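Local structure of protein angel homolog 2 (Homo sapiens, 6RW0) at residues 352-357 against 361-366; 130-135 against 157-162; 91-96 against 117-122. The protein has 2',3'-cyclic phosphatase activity, belongs to the CCR4 family of deadenylases and probably binds the 3' untranslated regions of mRNAs. One frame throughout, in Å; residues are numbered along the deposited sequence. Where two conformers were deposited one is given.

How the contacts relate
The three contacts sample different depths of the two-sheet sandwich characteristic of DNase I-like enzymes. Contact 1 is buried, close to a bound magnesium ion, and is held by backbone and threonine hydroxyl hydrogen bonds at a beta bulge beside a short strand. Contact 2 lies at the surface, where a turn of the other sheet meets the end of strand 148-157; a water and light van der Waals touches replace direct bonds. Contact 3 is partly buried and wholly apolar: two helices pack together on the sheet that also contributes the turn of contact 2. No segment is shared, and the centres stand 23 to 29 Å apart, so the contacts lie in separate regions of one fold.

Contact 1: 352-357 against 361-366; sequences VTTCHS and ITVDYI
Thr353 and Thr354 together face Ile361 in a classic beta bulge, where the hairpin of strands 354-356 and 359-369 begins. Ile361 O takes both amides: Thr353 N at 2.9 Å, from above the carbonyl plane, and Thr354 N at 3.2 Å, almost in line with the C=O bond. The Thr353 hydroxyl works in both directions. It receives a nearly straight bond from Val363 N (3.1 Å to OG1, 163° at the hydrogen) and donates to Asp364 OD2 at 2.7 Å, meeting that oxygen on its anti side, 19° out of the carboxylate plane. With OG1 set between the backbone N and the carbonyl carbon (chi1 68°), the hydroxyl reaches strand 359-369, while CG2 lies against Thr362. A valine here would probably leave the Val363 amide without its acceptor and Asp364 OD2 without one of its donors. Beside this, the Thr354 methyl packs along Ile361 CG1, while its hydroxyl bonds to the backbone of Asp417; the Thr354 side chain lies about 6 Å from a bound magnesium ion. Farther out, consistent with the aspartate-histidine pair of DNase I-like enzymes, His418 ND1 also bonds to Asp364 OD2.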
# COMPACT_ATOMS: atom_id res chain seq x y z
N VAL A 352 6.74 -13.23 1.70
CA VAL A 352 5.87 -12.87 0.59
C VAL A 352 4.57 -12.31 1.14
O VAL A 352 4.18 -12.60 2.28
CB VAL A 352 5.59 -14.04 -0.39
CG1 VAL A 352 6.90 -14.59 -0.94
CG2 VAL A 352 4.75 -15.12 0.26
N THR A 353 3.92 -11.46 0.34
CA THR A 353 2.61 -10.90 0.67
C THR A 353 1.55 -11.26 -0.37
O THR A 353 0.38 -10.91 -0.17
CB THR A 353 2.67 -9.37 0.85
OG1 THR A 353 2.95 -8.71 -0.39
CG2 THR A 353 3.71 -8.99 1.88
N THR A 354 1.92 -11.93 -1.46
CA THR A 354 0.98 -12.35 -2.51
C THR A 354 1.49 -13.66 -3.08
O THR A 354 2.69 -13.90 -3.10
CB THR A 354 0.85 -11.24 -3.57
OG1 THR A 354 -0.21 -11.56 -4.48
CG2 THR A 354 2.13 -11.07 -4.37
N CYS A 355 0.57 -14.53 -3.52
CA CYS A 355 0.98 -15.85 -4.01
C CYS A 355 -0.10 -16.47 -4.90
O CYS A 355 -0.97 -17.20 -4.42
CB CYS A 355 1.31 -16.82 -2.88
SG CYS A 355 1.92 -18.46 -3.44
N HIS A 356 0.02 -16.24 -6.21
CA HIS A 356 -0.89 -16.88 -7.15
C HIS A 356 -0.10 -17.65 -8.20
O HIS A 356 1.09 -17.90 -8.02
CB HIS A 356 -1.89 -15.88 -7.75
CG HIS A 356 -1.27 -14.72 -8.48
ND1 HIS A 356 -0.32 -14.88 -9.46
CD2 HIS A 356 -1.51 -13.39 -8.39
CE1 HIS A 356 0.02 -13.69 -9.94
NE2 HIS A 356 -0.70 -12.77 -9.31
N SER A 357 -0.75 -18.07 -9.28
CA SER A 357 -0.14 -18.98 -10.28
C SER A 357 1.11 -18.37 -10.91
O SER A 357 1.93 -19.13 -11.34
CB SER A 357 -1.14 -19.40 -11.32
OG SER A 357 -2.04 -20.37 -10.82
N ILE A 361 5.72 -12.91 -4.08
CA ILE A 361 6.66 -11.84 -3.78
C ILE A 361 6.05 -10.96 -2.69
O ILE A 361 4.86 -11.05 -2.38
CB ILE A 361 6.99 -10.98 -5.03
CG1 ILE A 361 5.71 -10.51 -5.72
CG2 ILE A 361 7.92 -11.73 -6.00
CD1 ILE A 361 5.94 -9.62 -6.94
N THR A 362 6.87 -10.10 -2.10
CA THR A 362 6.36 -9.00 -1.28
C THR A 362 6.15 -7.80 -2.21
O THR A 362 7.09 -7.36 -2.87
CB THR A 362 7.34 -8.60 -0.18
OG1 THR A 362 7.27 -9.52 0.92
CG2 THR A 362 7.02 -7.20 0.36
N VAL A 363 4.91 -7.29 -2.26
CA VAL A 363 4.59 -6.03 -2.92
C VAL A 363 3.79 -5.10 -2.01
O VAL A 363 3.52 -3.96 -2.39
CB VAL A 363 3.83 -6.23 -4.25
CG1 VAL A 363 4.74 -6.88 -5.26
CG2 VAL A 363 2.54 -7.03 -4.03
N ASP A 364 3.38 -5.58 -0.85
CA ASP A 364 2.59 -4.81 0.10
C ASP A 364 3.47 -4.37 1.27
O ASP A 364 4.34 -5.12 1.71
CB ASP A 364 1.44 -5.65 0.66
CG ASP A 364 0.54 -6.18 -0.43
OD1 ASP A 364 -0.30 -5.40 -0.93
OD2 ASP A 364 0.67 -7.37 -0.81
N TYR A 365 3.22 -3.15 1.77
CA TYR A 365 4.04 -2.57 2.82
C TYR A 365 3.20 -1.74 3.78
O TYR A 365 2.16 -1.18 3.42
CB TYR A 365 5.10 -1.62 2.22
CG TYR A 365 5.99 -2.31 1.22
CD1 TYR A 365 7.14 -2.95 1.64
CD2 TYR A 365 5.67 -2.36 -0.13
CE1 TYR A 365 7.97 -3.61 0.75
CE2 TYR A 365 6.49 -3.03 -1.03
CZ TYR A 365 7.62 -3.66 -0.58
OH TYR A 365 8.42 -4.32 -1.47
N ILE A 366 3.70 -1.63 5.01
CA ILE A 366 3.33 -0.55 5.92
C ILE A 366 4.61 0.21 6.23
O ILE A 366 5.53 -0.34 6.86
CB ILE A 366 2.67 -1.06 7.21
CG1 ILE A 366 1.38 -1.84 6.93
CG2 ILE A 366 2.35 0.14 8.11
CD1 ILE A 366 0.77 -2.55 8.14

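Contact 2: 130-135 against 157-162; sequences MRTGRK and EFFRPD
Thr132 and Phe159 bring the two backbones closest, with 7.3 Å between their CA atoms, where Thr132 starts the type II' beta turn that runs to Lys135. The turn lies in the beta hairpin of strands 124-130 and 137-144, in one sheet of the DNase I-like sandwich; segment 157-162 leaves strand 148-157 of the other sheet, so the contact spans the two sheets at the surface. Gly133 suits the second position of the turn, whose positive phi (63°) is easy for a residue without a side chain.

Thr132 carries the whole contact, and its two branches do different work. OG1 sits between the backbone N and the carbonyl carbon (chi1 56°) with CG2 beside the N, which sends the hydroxyl toward Phe159 and the methyl to Glu157. The methyl CG2 crosses the carboxylate end of Glu157, 3.6 Å from CD. The extended Glu157 chain takes its acid group this far, and OE2 is also paired with Lys129, a residue of the hairpin strand, adding a charged tie between the sheets. The hydroxyl lies 3.6 Å from Phe159 CB, measured from Thr132 OG1, and a water bridges the two segments: it donates to Thr132 OG1 at 2.9 Å and accepts from Phe159 N at 3.0 Å. A small branched residue serves well here, offering a methyl to one neighbour and a polar atom to the water. Asp169 bonds to both ends of the turn, to the Thr132 hydroxyl by a hydrogen bond and to Lys135 by a salt bridge.

Within segment 157-162, Pro161 N lies over one face of the Phe159 ring, offset toward its rim, and Arg160 grips Asp162 side-on through two nitrogens. Arg160 NH2 meets the syn lone pair of Asp162 OD2 at 2.8 Å, only 1° out of the guanidinium plane.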
# COMPACT_ATOMS: atom_id res chain seq x y z
N MET A 130 -12.24 5.49 -5.56
CA MET A 130 -12.25 4.54 -6.66
C MET A 130 -11.26 4.96 -7.73
O MET A 130 -11.05 6.15 -7.97
CB MET A 130 -13.65 4.51 -7.28
CG MET A 130 -13.91 3.37 -8.23
SD MET A 130 -15.63 3.44 -8.79
CE MET A 130 -15.73 5.05 -9.54
N ARG A 131 -10.64 3.97 -8.38
CA ARG A 131 -9.86 4.24 -9.58
C ARG A 131 -10.74 4.93 -10.62
O ARG A 131 -11.96 4.78 -10.62
CB ARG A 131 -9.28 2.94 -10.17
CG ARG A 131 -8.11 2.39 -9.34
CD ARG A 131 -7.23 1.50 -10.20
NE ARG A 131 -7.86 0.21 -10.48
CZ ARG A 131 -7.42 -0.65 -11.39
NH1 ARG A 131 -8.06 -1.81 -11.54
NH2 ARG A 131 -6.37 -0.36 -12.15
N THR A 132 -10.10 5.71 -11.48
CA THR A 132 -10.78 6.55 -12.45
C THR A 132 -11.09 5.74 -13.72
O THR A 132 -10.86 4.53 -13.78
CB THR A 132 -9.97 7.82 -12.69
OG1 THR A 132 -8.63 7.49 -13.10
CG2 THR A 132 -9.88 8.64 -11.41
N GLY A 133 -11.69 6.38 -14.71
CA GLY A 133 -11.93 5.53 -15.89
C GLY A 133 -12.88 4.35 -15.67
O GLY A 133 -13.80 4.41 -14.85
N ARG A 134 -12.67 3.26 -16.41
CA ARG A 134 -13.58 2.12 -16.42
C ARG A 134 -13.28 1.10 -15.34
O ARG A 134 -13.83 -0.01 -15.36
CB ARG A 134 -13.56 1.43 -17.79
CG ARG A 134 -14.11 2.30 -18.89
CD ARG A 134 -14.15 1.58 -20.22
NE ARG A 134 -14.67 2.44 -21.28
CZ ARG A 134 -15.96 2.65 -21.52
NH1 ARG A 134 -16.87 2.05 -20.77
NH2 ARG A 134 -16.33 3.45 -22.50
N LYS A 135 -12.45 1.44 -14.41
CA LYS A 135 -11.95 0.50 -13.44
C LYS A 135 -12.98 0.34 -12.33
O LYS A 135 -13.71 1.28 -12.00
CB LYS A 135 -10.64 1.03 -12.87
CG LYS A 135 -9.56 1.26 -13.93
CD LYS A 135 -9.25 0.00 -14.74
CE LYS A 135 -8.12 0.27 -15.75
NZ LYS A 135 -8.54 1.37 -16.69
N GLU A 157 -5.71 11.41 -7.54
CA GLU A 157 -5.89 10.74 -8.82
C GLU A 157 -4.58 10.80 -9.59
O GLU A 157 -4.06 11.89 -9.85
CB GLU A 157 -6.99 11.42 -9.64
CG GLU A 157 -8.37 11.22 -9.05
CD GLU A 157 -9.49 11.87 -9.83
OE1 GLU A 157 -9.23 12.64 -10.79
OE2 GLU A 157 -10.66 11.59 -9.47
N PHE A 158 -4.04 9.63 -9.96
CA PHE A 158 -2.80 9.64 -10.72
C PHE A 158 -3.03 9.88 -12.20
O PHE A 158 -2.07 10.21 -12.91
CB PHE A 158 -2.01 8.34 -10.51
CG PHE A 158 -1.65 8.05 -9.06
CD1 PHE A 158 -1.22 9.05 -8.20
CD2 PHE A 158 -1.73 6.76 -8.57
CE1 PHE A 158 -0.90 8.76 -6.87
CE2 PHE A 158 -1.41 6.47 -7.27
CZ PHE A 158 -1.00 7.48 -6.41
N PHE A 159 -4.26 9.77 -12.65
CA PHE A 159 -4.58 10.02 -14.07
C PHE A 159 -4.59 11.54 -14.32
O PHE A 159 -5.34 12.22 -13.66
CB PHE A 159 -5.95 9.46 -14.44
CG PHE A 159 -6.34 9.76 -15.86
CD1 PHE A 159 -5.65 9.20 -16.91
CD2 PHE A 159 -7.34 10.66 -16.14
CE1 PHE A 159 -5.98 9.50 -18.21
CE2 PHE A 159 -7.68 10.95 -17.45
CZ PHE A 159 -6.98 10.39 -18.48
N ARG A 160 -3.76 12.04 -15.22
CA ARG A 160 -3.79 13.46 -15.61
C ARG A 160 -4.09 13.51 -17.11
O ARG A 160 -3.24 13.16 -17.87
CB ARG A 160 -2.46 14.13 -15.29
CG ARG A 160 -2.28 14.46 -13.81
CD ARG A 160 -3.09 15.65 -13.38
NE ARG A 160 -2.67 16.87 -14.05
CZ ARG A 160 -1.85 17.77 -13.54
NH1 ARG A 160 -1.39 17.64 -12.31
NH2 ARG A 160 -1.43 18.78 -14.28
N PRO A 161 -5.23 14.03 -17.57
CA PRO A 161 -5.51 14.03 -18.98
C PRO A 161 -4.57 14.98 -19.74
O PRO A 161 -4.45 14.80 -20.89
CB PRO A 161 -6.97 14.48 -19.08
CG PRO A 161 -7.24 15.21 -17.82
CD PRO A 161 -6.27 14.68 -16.78
N ASP A 162 -3.97 15.95 -19.06
CA ASP A 162 -3.09 16.93 -19.69
C ASP A 162 -1.62 16.48 -19.74
O ASP A 162 -0.78 17.24 -20.23
CB ASP A 162 -3.20 18.27 -18.95
CG ASP A 162 -2.92 18.17 -17.44
OD1 ASP A 162 -3.27 17.15 -16.81
OD2 ASP A 162 -2.35 19.13 -16.87
O HOH W 1 -6.52 8.37 -11.36

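Contact 3: 91-96 against 117-122; sequences KEIKHF and PSLESL
Ser118 O gathers the last turn of helix 108-121, receiving weak bonds from the amides of Ser121 and Leu122, the residue that packs against Lys94 of helix 82-96. A further bond from Ser121 OG is doubtful, since that residue has two conformers. Two leucines of this helix end reach its neighbour: Leu122 points at it, and Leu119 touches it through CD2. The methyl CG2 of Ile93 meets Leu119 CD2 at 3.9 Å, the two side chains crossing at about a right angle. Ile93 can present that methyl because CG2 stands opposite the backbone N, while CG1 lies beside it (chi1 -68°). Nearer the surface, the aliphatic part of Lys94 crosses Leu122, with Lys94 CD 4.2 Å from Leu122 CD2. A lysine suits this exposed margin because its methylenes can cover a leucine while its charge is carried farther out.

Helix 82-96 belongs to the beta-alpha-beta crossover between the parallel strands 49-58 and 100-107, and helix 108-121 follows strand 100-107. Both helices rest on that sheet: Ile93 and Leu119 each touch Leu101. Leu122 also touches Leu90. Between 91-96 and 117-122 only methyl and methylene groups meet, so this contact rests on shape and burial rather than directional bonds.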
# COMPACT_ATOMS: atom_id res chain seq x y z
N LYS A 91 -14.52 -11.85 8.40
CA LYS A 91 -14.16 -12.55 9.62
C LYS A 91 -12.72 -12.23 10.03
O LYS A 91 -12.45 -12.05 11.23
CB LYS A 91 -14.34 -14.05 9.41
CG LYS A 91 -13.97 -14.92 10.59
CD LYS A 91 -14.27 -16.38 10.29
CE LYS A 91 -13.94 -17.28 11.47
NZ LYS A 91 -14.08 -18.72 11.12
N GLU A 92 -11.81 -12.16 9.06
CA GLU A 92 -10.43 -11.79 9.36
C GLU A 92 -10.36 -10.37 9.92
O GLU A 92 -9.62 -10.10 10.87
CB GLU A 92 -9.59 -11.79 8.09
CG GLU A 92 -9.07 -13.05 7.58
CD GLU A 92 -8.21 -12.77 6.37
OE1 GLU A 92 -8.77 -12.45 5.29
OE2 GLU A 92 -6.97 -12.83 6.51
N ILE A 93 -11.05 -9.44 9.26
CA ILE A 93 -11.03 -8.05 9.72
C ILE A 93 -11.57 -7.96 11.14
O ILE A 93 -11.01 -7.27 12.00
CB ILE A 93 -11.79 -7.15 8.73
CG1 ILE A 93 -11.02 -7.07 7.41
CG2 ILE A 93 -12.01 -5.78 9.35
CD1 ILE A 93 -11.77 -6.34 6.28
N LYS A 94 -12.66 -8.68 11.41
CA LYS A 94 -13.24 -8.68 12.75
C LYS A 94 -12.28 -9.28 13.76
O LYS A 94 -12.14 -8.78 14.88
CB LYS A 94 -14.56 -9.45 12.74
CG LYS A 94 -15.27 -9.42 14.06
CD LYS A 94 -16.70 -9.93 13.95
CE LYS A 94 -17.34 -9.93 15.34
NZ LYS A 94 -18.77 -9.52 15.31
N HIS A 95 -11.58 -10.34 13.37
CA HIS A 95 -10.69 -11.03 14.29
C HIS A 95 -9.57 -10.12 14.77
O HIS A 95 -9.25 -10.09 15.97
CB HIS A 95 -10.10 -12.24 13.59
CG HIS A 95 -9.22 -13.05 14.46
ND1 HIS A 95 -7.85 -13.09 14.32
CD2 HIS A 95 -9.51 -13.85 15.51
CE1 HIS A 95 -7.34 -13.90 15.23
NE2 HIS A 95 -8.32 -14.37 15.97
N PHE A 96 -8.93 -9.40 13.85
CA PHE A 96 -7.80 -8.56 14.23
C PHE A 96 -8.22 -7.25 14.85
O PHE A 96 -7.44 -6.67 15.60
CB PHE A 96 -6.87 -8.37 13.03
CG PHE A 96 -6.15 -9.64 12.66
CD1 PHE A 96 -5.24 -10.21 13.53
CD2 PHE A 96 -6.41 -10.27 11.46
CE1 PHE A 96 -4.60 -11.40 13.20
CE2 PHE A 96 -5.76 -11.44 11.13
CZ PHE A 96 -4.86 -12.00 12.00
N PRO A 117 -21.28 -1.23 4.75
CA PRO A 117 -22.21 -1.43 5.85
C PRO A 117 -21.63 -2.37 6.92
O PRO A 117 -21.81 -2.12 8.05
CB PRO A 117 -23.45 -2.03 5.18
CG PRO A 117 -23.35 -1.58 3.77
CD PRO A 117 -21.87 -1.62 3.48
N SER A 118 -20.93 -3.42 6.52
CA SER A 118 -20.37 -4.35 7.48
C SER A 118 -19.30 -3.68 8.33
O SER A 118 -19.26 -3.87 9.55
CB SER A 118 -19.81 -5.58 6.77
OG SER A 118 -20.85 -6.33 6.16
N LEU A 119 -18.43 -2.88 7.72
CA LEU A 119 -17.40 -2.21 8.50
C LEU A 119 -18.00 -1.14 9.41
O LEU A 119 -17.54 -0.97 10.55
CB LEU A 119 -16.34 -1.61 7.58
CG LEU A 119 -15.56 -2.64 6.76
CD1 LEU A 119 -14.55 -1.98 5.82
CD2 LEU A 119 -14.84 -3.63 7.68
N GLU A 120 -18.98 -0.42 8.89
CA GLU A 120 -19.64 0.58 9.78
C GLU A 120 -20.33 -0.05 11.04
O GLU A 120 -20.24 0.36 12.30
CB GLU A 120 -20.64 1.44 9.00
CG GLU A 120 -19.99 2.30 7.91
CD GLU A 120 -19.54 3.72 8.25
OE1 GLU A 120 -20.24 4.39 9.02
OE2 GLU A 120 -18.50 4.16 7.71
N SER A 121 -20.80 -1.29 10.83
CA SER A 121 -21.41 -2.00 11.95
C SER A 121 -20.37 -2.38 13.00
O SER A 121 -20.72 -2.53 14.18
CB SER A 121 -22.17 -3.24 11.46
OG SER A 121 -21.29 -4.29 11.10
N LEU A 122 -19.11 -2.54 12.60
CA LEU A 122 -18.02 -2.86 13.51
C LEU A 122 -17.42 -1.62 14.17
O LEU A 122 -16.48 -1.75 14.97
CB LEU A 122 -16.91 -3.61 12.76
CG LEU A 122 -17.24 -4.98 12.18
CD1 LEU A 122 -16.07 -5.56 11.40
CD2 LEU A 122 -17.67 -5.93 13.31